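Local coordinates for tryptophan synthase alpha chain (Pyrococcus furiosus, PDB 2DZS), which catalyses the aldol cleavage of indoleglycerol phosphate to indole and glyceraldehyde 3-phosphate, as the alpha subunit of tryptophan synthase, at residues N99-A104 / E132-V137. The protein carries 1 engineered substitution. Sequence-based numbering, arbitrary orientation.
Sequences NFLAAA and EGIKTV. Engineered in segment 99-104: Ala-103 (natural residue Glu).
Leu-101 and Ile-134 meet through one methyl branch each, CD2 of Leu-101 lying 4.2 Å from CG2 of Ile-134. The other arm of Ile-134 comes up to the helix backbone at a single carbonyl: CG1 of Ile-134 passes 3.8 Å from the carbonyl O of Leu-101. Beyond it, CD1 of Ile-134 is 4.3 Å from CB of Ala-104. With chi1 at -66°, CG1 of Ile-134 stands anti to its own carbonyl carbon and CG2 anti to the backbone N, an orientation in which CG2 faces the leucine methyl while CG1 and CD1 lie by the carbonyl O of Leu-101. On the outer flank Glu-132 lies against the same helix. CB of Glu-132 is 4.2 Å from CB of Leu-101, and the glutamate chain then bends at chi2 (-50°), which carries the carboxylate alongside Ala-102, with OE1 of Glu-132 3.5 Å from CB of Ala-102. No hydrogen bond links the two segments; their union is one of van der Waals contact over a small, mostly buried patch.

In this TIM barrel, helix 97-107 lies between strands 83-87 and 111-114 in the chain, and it packs on the turn that joins helix 122-131 to strand 135-140, the next parallel strand of the closed eight-stranded sheet. Gly-133, with positive phi (76°), ends helix 122-131 in a Schellman motif, and the chain passes from there to Ile-134, whose side chain faces helix 97-107.

Further out, Leu-101 also packs on Phe-125, Ile-128 and Ala-129 of helix 122-131, while Ile-112 of strand 111-114 touches both Leu-101 and Ile-134. The carboxylate of Glu-132 forms a salt bridge through OE2 with Arg-98, and the carbonyl O of Gly-133 accepts a hydrogen bond from NZ of Lys-105.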
loop_
_atom_site.group_PDB
_atom_site.type_symbol
_atom_site.label_atom_id
_atom_site.label_comp_id
_atom_site.label_asym_id
_atom_site.label_seq_id
_atom_site.Cartn_x
_atom_site.Cartn_y
_atom_site.Cartn_z
ATOM N N ASN A 99 -16.499 -0.311 13.127
ATOM C CA ASN A 99 -16.224 1.077 13.490
ATOM C C ASN A 99 -15.101 1.628 12.630
ATOM O O ASN A 99 -15.236 2.672 11.998
ATOM C CB ASN A 99 -15.805 1.187 14.957
ATOM C CG ASN A 99 -16.960 1.039 15.901
ATOM O OD1 ASN A 99 -17.919 1.815 15.846
ATOM N ND2 ASN A 99 -16.883 0.041 16.780
ATOM N N PHE A 100 -13.983 0.916 12.623
ATOM C CA PHE A 100 -12.825 1.332 11.849
ATOM C C PHE A 100 -13.164 1.467 10.368
ATOM O O PHE A 100 -12.922 2.513 9.770
ATOM C CB PHE A 100 -11.692 0.327 12.017
ATOM C CG PHE A 100 -10.426 0.742 11.348
ATOM C CD1 PHE A 100 -9.693 1.820 11.837
ATOM C CD2 PHE A 100 -9.958 0.059 10.227
ATOM C CE1 PHE A 100 -8.510 2.212 11.222
ATOM C CE2 PHE A 100 -8.777 0.443 9.605
ATOM C CZ PHE A 100 -8.050 1.522 10.102
ATOM N N LEU A 101 -13.720 0.410 9.782
ATOM C CA LEU A 101 -14.073 0.429 8.364
ATOM C C LEU A 101 -15.018 1.582 8.031
ATOM O O LEU A 101 -14.830 2.287 7.040
ATOM C CB LEU A 101 -14.700 -0.905 7.957
ATOM C CG LEU A 101 -13.732 -2.088 7.937
ATOM C CD1 LEU A 101 -14.489 -3.393 7.720
ATOM C CD2 LEU A 101 -12.720 -1.879 6.829
ATOM N N ALA A 102 -16.024 1.775 8.875
ATOM C CA ALA A 102 -16.986 2.849 8.679
ATOM C C ALA A 102 -16.279 4.202 8.719
ATOM O O ALA A 102 -16.542 5.085 7.897
ATOM C CB ALA A 102 -18.063 2.791 9.759
ATOM N N ALA A 103 -15.377 4.360 9.681
ATOM C CA ALA A 103 -14.646 5.609 9.818
ATOM C C ALA A 103 -13.711 5.786 8.626
ATOM O O ALA A 103 -13.449 6.905 8.187
ATOM C CB ALA A 103 -13.858 5.607 11.127
ATOM N N ALA A 104 -13.207 4.673 8.105
ATOM C CA ALA A 104 -12.309 4.710 6.959
ATOM C C ALA A 104 -13.090 5.237 5.764
ATOM O O ALA A 104 -12.685 6.198 5.117
ATOM C CB ALA A 104 -11.772 3.311 6.668
ATOM N N GLU A 132 -19.846 -2.073 4.548
ATOM C CA GLU A 132 -19.437 -0.701 4.798
ATOM C C GLU A 132 -18.953 0.039 3.563
ATOM O O GLU A 132 -18.573 1.206 3.646
ATOM C CB GLU A 132 -18.359 -0.660 5.875
ATOM C CG GLU A 132 -18.856 -1.065 7.250
ATOM C CD GLU A 132 -20.125 -0.333 7.663
ATOM O OE1 GLU A 132 -20.141 0.912 7.638
ATOM O OE2 GLU A 132 -21.112 -1.004 8.021
ATOM N N GLY A 133 -18.961 -0.638 2.417
ATOM C CA GLY A 133 -18.544 -0.002 1.181
ATOM C C GLY A 133 -17.050 0.181 1.015
ATOM O O GLY A 133 -16.607 1.128 0.371
ATOM N N ILE A 134 -16.271 -0.717 1.600
ATOM C CA ILE A 134 -14.819 -0.656 1.493
ATOM C C ILE A 134 -14.369 -1.863 0.692
ATOM O O ILE A 134 -14.770 -2.982 0.999
ATOM C CB ILE A 134 -14.144 -0.723 2.891
ATOM C CG1 ILE A 134 -14.486 0.533 3.695
ATOM C CG2 ILE A 134 -12.616 -0.877 2.743
ATOM C CD1 ILE A 134 -13.831 1.796 3.177
ATOM N N LYS A 135 -13.547 -1.652 -0.331
ATOM C CA LYS A 135 -13.067 -2.783 -1.129
ATOM C C LYS A 135 -11.922 -3.464 -0.404
ATOM O O LYS A 135 -11.162 -2.809 0.321
ATOM C CB LYS A 135 -12.609 -2.323 -2.514
ATOM C CG LYS A 135 -13.762 -1.937 -3.433
ATOM C CD LYS A 135 -13.263 -1.435 -4.775
ATOM C CE LYS A 135 -14.416 -0.993 -5.657
ATOM N NZ LYS A 135 -13.926 -0.457 -6.964
ATOM N N THR A 136 -11.807 -4.778 -0.581
ATOM C CA THR A 136 -10.742 -5.532 0.069
ATOM C C THR A 136 -9.493 -5.690 -0.803
ATOM O O THR A 136 -9.577 -5.909 -2.016
ATOM C CB THR A 136 -11.217 -6.932 0.459
ATOM O OG1 THR A 136 -11.669 -7.615 -0.715
ATOM C CG2 THR A 136 -12.348 -6.857 1.481
ATOM N N VAL A 137 -8.337 -5.571 -0.163
ATOM C CA VAL A 137 -7.049 -5.731 -0.818
ATOM C C VAL A 137 -6.286 -6.765 0.008
ATOM O O VAL A 137 -5.999 -6.529 1.175
ATOM C CB VAL A 137 -6.256 -4.406 -0.843
ATOM C CG1 VAL A 137 -4.822 -4.656 -1.279
ATOM C CG2 VAL A 137 -6.912 -3.428 -1.804
#